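Local coordinates for protein rhamnonate dehydratase (Gibberella zeae PH-1, PDB 3FXG) that probably dehydrates rhamnonate as a magnesium-dependent member of the enolase superfamily, at residues L164-T169 with Q344-N349; M179-G184 with K354-V359. All blocks are in the same frame, centred on the assembly; numbering follows the deposited sequence.

Interaction 1: L164-T169 with Q344-N349; sequences LDFYCT and QEYLAN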
loop_
_atom_site.group_PDB
_atom_site.type_symbol
_atom_site.label_atom_id
_atom_site.label_comp_id
_atom_site.label_asym_id
_atom_site.label_seq_id
_atom_site.Cartn_x
_atom_site.Cartn_y
_atom_site.Cartn_z
ATOM N N LEU A 164 24.354 -23.314 25.657
ATOM C CA LEU A 164 23.925 -21.946 25.384
ATOM C C LEU A 164 25.165 -21.089 25.166
ATOM O O LEU A 164 25.969 -20.918 26.082
ATOM C CB LEU A 164 23.133 -21.390 26.571
ATOM C CG LEU A 164 21.744 -20.795 26.312
ATOM C CD1 LEU A 164 21.274 -20.089 27.581
ATOM C CD2 LEU A 164 21.784 -19.813 25.150
ATOM N N ASP A 165 25.320 -20.557 23.957
ATOM C CA ASP A 165 26.466 -19.712 23.631
ATOM C C ASP A 165 26.163 -18.238 23.902
ATOM O O ASP A 165 25.077 -17.745 23.585
ATOM C CB ASP A 165 26.869 -19.911 22.169
ATOM C CG ASP A 165 27.376 -21.313 21.897
ATOM O OD1 ASP A 165 28.323 -21.745 22.589
ATOM O OD2 ASP A 165 26.831 -21.985 20.997
ATOM N N PHE A 166 27.134 -17.544 24.490
ATOM C CA PHE A 166 26.986 -16.135 24.844
ATOM C C PHE A 166 27.902 -15.191 24.083
ATOM O O PHE A 166 28.976 -15.574 23.619
ATOM C CB PHE A 166 27.320 -15.905 26.323
ATOM C CG PHE A 166 26.356 -16.523 27.294
ATOM C CD1 PHE A 166 25.690 -15.721 28.218
ATOM C CD2 PHE A 166 26.163 -17.901 27.339
ATOM C CE1 PHE A 166 24.850 -16.285 29.177
ATOM C CE2 PHE A 166 25.324 -18.473 28.293
ATOM C CZ PHE A 166 24.666 -17.664 29.215
ATOM N N TYR A 167 27.465 -13.941 23.983
ATOM C CA TYR A 167 28.282 -12.891 23.401
ATOM C C TYR A 167 28.427 -11.981 24.621
ATOM O O TYR A 167 27.584 -12.008 25.516
ATOM C CB TYR A 167 27.585 -12.202 22.216
ATOM C CG TYR A 167 26.374 -11.357 22.529
ATOM C CD1 TYR A 167 26.511 -10.041 22.971
ATOM C CD2 TYR A 167 25.085 -11.851 22.319
ATOM C CE1 TYR A 167 25.397 -9.235 23.186
ATOM C CE2 TYR A 167 23.966 -11.054 22.532
ATOM C CZ TYR A 167 24.129 -9.747 22.962
ATOM O OH TYR A 167 23.025 -8.948 23.153
ATOM N N CYS A 168 29.494 -11.200 24.686
ATOM C CA CYS A 168 29.713 -10.365 25.855
ATOM C C CYS A 168 29.534 -8.877 25.599
ATOM O O CYS A 168 30.133 -8.325 24.674
ATOM C CB CYS A 168 31.119 -10.630 26.403
ATOM S SG CYS A 168 31.515 -9.766 27.931
ATOM N N THR A 169 28.707 -8.239 26.423
ATOM C CA THR A 169 28.457 -6.804 26.305
ATOM C C THR A 169 29.357 -6.072 27.293
ATOM O O THR A 169 29.288 -6.305 28.501
ATOM C CB THR A 169 26.988 -6.453 26.616
ATOM O OG1 THR A 169 26.128 -7.179 25.730
ATOM C CG2 THR A 169 26.745 -4.959 26.439
ATOM N N GLN A 344 22.665 -16.115 23.853
ATOM C CA GLN A 344 22.388 -15.275 25.000
ATOM C C GLN A 344 23.388 -14.150 25.215
ATOM O O GLN A 344 24.553 -14.249 24.837
ATOM C CB GLN A 344 22.353 -16.159 26.250
ATOM C CG GLN A 344 22.300 -15.394 27.544
ATOM C CD GLN A 344 20.895 -15.184 28.037
ATOM O OE1 GLN A 344 20.623 -14.238 28.770
ATOM N NE2 GLN A 344 19.995 -16.079 27.657
ATOM N N GLU A 345 22.915 -13.079 25.838
ATOM C CA GLU A 345 23.767 -11.947 26.144
ATOM C C GLU A 345 24.213 -12.016 27.598
ATOM O O GLU A 345 23.472 -12.474 28.467
ATOM C CB GLU A 345 23.021 -10.627 25.943
ATOM C CG GLU A 345 23.715 -9.446 26.620
ATOM C CD GLU A 345 22.946 -8.142 26.512
ATOM O OE1 GLU A 345 21.712 -8.159 26.694
ATOM O OE2 GLU A 345 23.583 -7.092 26.264
ATOM N N TYR A 346 25.439 -11.584 27.850
ATOM C CA TYR A 346 25.937 -11.510 29.210
ATOM C C TYR A 346 26.522 -10.119 29.336
ATOM O O TYR A 346 27.457 -9.762 28.617
ATOM C CB TYR A 346 27.020 -12.539 29.513
ATOM C CG TYR A 346 27.162 -12.716 31.006
ATOM C CD1 TYR A 346 26.247 -13.495 31.715
ATOM C CD2 TYR A 346 28.150 -12.043 31.723
ATOM C CE1 TYR A 346 26.304 -13.600 33.099
ATOM C CE2 TYR A 346 28.217 -12.136 33.118
ATOM C CZ TYR A 346 27.287 -12.920 33.795
ATOM O OH TYR A 346 27.327 -13.038 35.165
ATOM N N LEU A 347 25.944 -9.329 30.230
ATOM C CA LEU A 347 26.393 -7.965 30.451
ATOM C C LEU A 347 27.563 -7.999 31.423
ATOM O O LEU A 347 27.377 -8.272 32.608
ATOM C CB LEU A 347 25.237 -7.134 31.019
ATOM C CG LEU A 347 25.374 -5.613 31.134
ATOM C CD1 LEU A 347 24.026 -5.017 31.528
ATOM C CD2 LEU A 347 26.438 -5.256 32.158
ATOM N N ALA A 348 28.766 -7.739 30.917
ATOM C CA ALA A 348 29.964 -7.741 31.753
ATOM C C ALA A 348 29.723 -6.852 32.966
ATOM O O ALA A 348 29.627 -5.632 32.847
ATOM C CB ALA A 348 31.163 -7.235 30.963
ATOM N N ASN A 349 29.625 -7.469 34.135
ATOM C CA ASN A 349 29.364 -6.718 35.351
ATOM C C ASN A 349 30.619 -6.363 36.144
ATOM O O ASN A 349 30.531 -5.856 37.261
ATOM C CB ASN A 349 28.378 -7.491 36.220
ATOM C CG ASN A 349 28.883 -8.855 36.585
ATOM O OD1 ASN A 349 29.345 -9.611 35.726
ATOM N ND2 ASN A 349 28.796 -9.189 37.865
#

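Interaction 2: M179-G184 with K354-V359; sequences MGFWGG and KSVLPV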
loop_
_atom_site.group_PDB
_atom_site.type_symbol
_atom_site.label_atom_id
_atom_site.label_comp_id
_atom_site.label_asym_id
_atom_site.label_seq_id
_atom_site.Cartn_x
_atom_site.Cartn_y
_atom_site.Cartn_z
HETATM N N MSE A 179 37.888 -14.764 26.699
HETATM C CA MSE A 179 37.109 -15.588 27.616
HETATM C C MSE A 179 36.245 -16.656 26.955
HETATM O O MSE A 179 35.653 -17.488 27.642
HETATM C CB MSE A 179 36.236 -14.705 28.508
HETATM C CG MSE A 179 37.032 -13.798 29.429
HETATM SE SE MSE A 179 35.921 -12.925 30.740
HETATM C CE MSE A 179 35.409 -11.371 29.704
ATOM N N GLY A 180 36.164 -16.637 25.629
ATOM C CA GLY A 180 35.380 -17.644 24.934
ATOM C C GLY A 180 34.033 -17.216 24.376
ATOM O O GLY A 180 33.329 -18.033 23.778
ATOM N N PHE A 181 33.655 -15.958 24.575
ATOM C CA PHE A 181 32.383 -15.467 24.042
ATOM C C PHE A 181 32.508 -15.408 22.521
ATOM O O PHE A 181 33.595 -15.147 21.999
ATOM C CB PHE A 181 32.074 -14.082 24.621
ATOM C CG PHE A 181 31.755 -14.103 26.091
ATOM C CD1 PHE A 181 30.463 -14.368 26.532
ATOM C CD2 PHE A 181 32.755 -13.899 27.037
ATOM C CE1 PHE A 181 30.169 -14.432 27.895
ATOM C CE2 PHE A 181 32.475 -13.960 28.402
ATOM C CZ PHE A 181 31.176 -14.229 28.832
ATOM N N TRP A 182 31.411 -15.658 21.805
ATOM C CA TRP A 182 31.464 -15.653 20.346
ATOM C C TRP A 182 31.518 -14.268 19.717
ATOM O O TRP A 182 31.912 -14.126 18.561
ATOM C CB TRP A 182 30.293 -16.457 19.739
ATOM C CG TRP A 182 28.904 -15.872 19.905
ATOM C CD1 TRP A 182 27.982 -16.202 20.861
ATOM C CD2 TRP A 182 28.277 -14.884 19.072
ATOM N NE1 TRP A 182 26.823 -15.484 20.672
ATOM C CE2 TRP A 182 26.977 -14.668 19.584
ATOM C CE3 TRP A 182 28.688 -14.160 17.943
ATOM C CZ2 TRP A 182 26.084 -13.754 19.007
ATOM C CZ3 TRP A 182 27.797 -13.251 17.367
ATOM C CH2 TRP A 182 26.510 -13.059 17.903
ATOM N N GLY A 183 31.132 -13.252 20.480
ATOM C CA GLY A 183 31.152 -11.893 19.968
ATOM C C GLY A 183 31.180 -10.868 21.088
ATOM O O GLY A 183 30.963 -11.203 22.257
ATOM N N GLY A 184 31.451 -9.618 20.735
ATOM C CA GLY A 184 31.492 -8.567 21.736
ATOM C C GLY A 184 30.647 -7.371 21.343
ATOM O O GLY A 184 30.738 -6.899 20.214
ATOM N N LYS A 354 36.432 -6.669 32.047
ATOM C CA LYS A 354 37.420 -7.664 31.639
ATOM C C LYS A 354 37.206 -9.045 32.254
ATOM O O LYS A 354 37.969 -9.970 31.985
ATOM C CB LYS A 354 38.828 -7.159 31.967
ATOM C CG LYS A 354 39.168 -5.842 31.277
ATOM C CD LYS A 354 40.608 -5.420 31.519
ATOM C CE LYS A 354 40.919 -4.125 30.782
ATOM N NZ LYS A 354 42.335 -3.694 30.960
ATOM N N SER A 355 36.171 -9.186 33.074
ATOM C CA SER A 355 35.877 -10.468 33.703
ATOM C C SER A 355 34.380 -10.617 33.913
ATOM O O SER A 355 33.641 -9.639 33.849
ATOM C CB SER A 355 36.606 -10.585 35.045
ATOM O OG SER A 355 36.195 -9.566 35.936
ATOM N N VAL A 356 33.936 -11.844 34.158
ATOM C CA VAL A 356 32.517 -12.105 34.365
ATOM C C VAL A 356 32.207 -12.349 35.836
ATOM O O VAL A 356 32.852 -13.167 36.493
ATOM C CB VAL A 356 32.043 -13.331 33.542
ATOM C CG1 VAL A 356 32.339 -13.112 32.065
ATOM C CG2 VAL A 356 32.732 -14.588 34.027
ATOM N N LEU A 357 31.219 -11.623 36.345
ATOM C CA LEU A 357 30.793 -11.746 37.733
ATOM C C LEU A 357 29.279 -11.949 37.754
ATOM O O LEU A 357 28.602 -11.684 36.760
ATOM C CB LEU A 357 31.173 -10.482 38.509
ATOM C CG LEU A 357 32.668 -10.146 38.562
ATOM C CD1 LEU A 357 32.871 -8.818 39.281
ATOM C CD2 LEU A 357 33.422 -11.261 39.273
ATOM N N PRO A 358 28.728 -12.426 38.882
ATOM C CA PRO A 358 27.280 -12.656 38.992
ATOM C C PRO A 358 26.463 -11.445 38.550
ATOM O O PRO A 358 26.784 -10.312 38.900
ATOM C CB PRO A 358 27.096 -12.963 40.475
ATOM C CG PRO A 358 28.383 -13.646 40.831
ATOM C CD PRO A 358 29.413 -12.781 40.138
ATOM N N VAL A 359 25.404 -11.688 37.782
ATOM C CA VAL A 359 24.555 -10.602 37.301
ATOM C C VAL A 359 23.814 -9.932 38.453
ATOM O O VAL A 359 23.623 -8.716 38.457
ATOM C CB VAL A 359 23.509 -11.100 36.272
ATOM C CG1 VAL A 359 24.200 -11.820 35.121
ATOM C CG2 VAL A 359 22.507 -12.014 36.948
#

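Interaction 1: L164-T169 with Q344-N349
The F166 ring carries CB of Q344 over the centre of one face, a CH-pi contact 3.9 Å from the ring centroid and 11° off the normal. L164 O lies in plane at the edge of this ring. CB of Y346 approaches F166 CD1 obliquely, at 3.7 Å. The Y167 ring has CA of E345 over one face, offset toward the rim, and is met edge-to-face by W246. Y167 OH comes 3.3 Å from E345 CB. Strands 164-169 and 344-347 run parallel here as neighbours in the TIM-type barrel of the enolase superfamily. The side chains of F166, C168, Q344 and Y346 are on one face of the sheet, those of Y167, T169, E345 and L347 on the other. Five backbone bonds join the segments, the last from A348 N, just past the strand, to T169 O. The straightest, T169 N to Y346 O, has an N-H...O angle of 176°. T169 OG1 donates to E345 OE2 at 2.6 Å, on the anti lone pair of that oxygen. The E345 side chain is about 5 Å from the magnesium ion bound by D222, E248 and E275. T169 and K185 at OE2 and A326 N at OE1 fix the carboxylate's orientation beside this site.

Interaction 2: M179-G184 with K354-V359
M179, a selenomethionine, reaches from the end of helix 173-179 toward V356, which sits in the long loop after strand 344-347. G180, with positive phi, ends the helix in a Schellman motif. The contact joins the turn between helix 173-179 and strand 184-187 to the loop after strand 344-347, near the surface of the barrel domain. From its CB the M179 chain heads toward segment 354-359. CG is anti to the carbonyl carbon, chi1 -64°, and the chain runs on extended to the selenium. SE meets CG1 of V356 tip to tip at 3.8 Å and lies equally far from S355 CA. The chain then bends at chi3, -87°, and this turn carries CE to 3.7 Å from K354 O. F181 comes at V356 from the opposite direction. No hydrogen bond crosses between the segments, so van der Waals contact carries the pairing. F181 also rests on F166, C168 and Y346 of the barrel strands, while V356 touches Y346, I369 and T371. One methyl of V356 therefore serves both partners: CG1 touches the selenium of M179 and also sits at the edge of the F181 ring, near its plane, 3.6 Å from CZ.

After the N-terminal part of the chain, strand 163-169 comes first of the elements joined here. Helix 173-179 follows, and the chain turns through 179-184 into strand 184-187. After most of the barrel it returns as strand 344-347, where interaction 1 closes a loop of about 175 residues by setting this strand beside 163-169. The loop that follows reaches 354-359 and closes interaction 2, about 170 residues after 179-184. The two closures cross, since their segments alternate along the chain. Interaction 1 joins two strands of the barrel wall, and interaction 2 joins the turn before strand 184-187 to the loop after strand 344-347. Their centres are about 6 Å apart. N349 OD1 probably bonds L357 N.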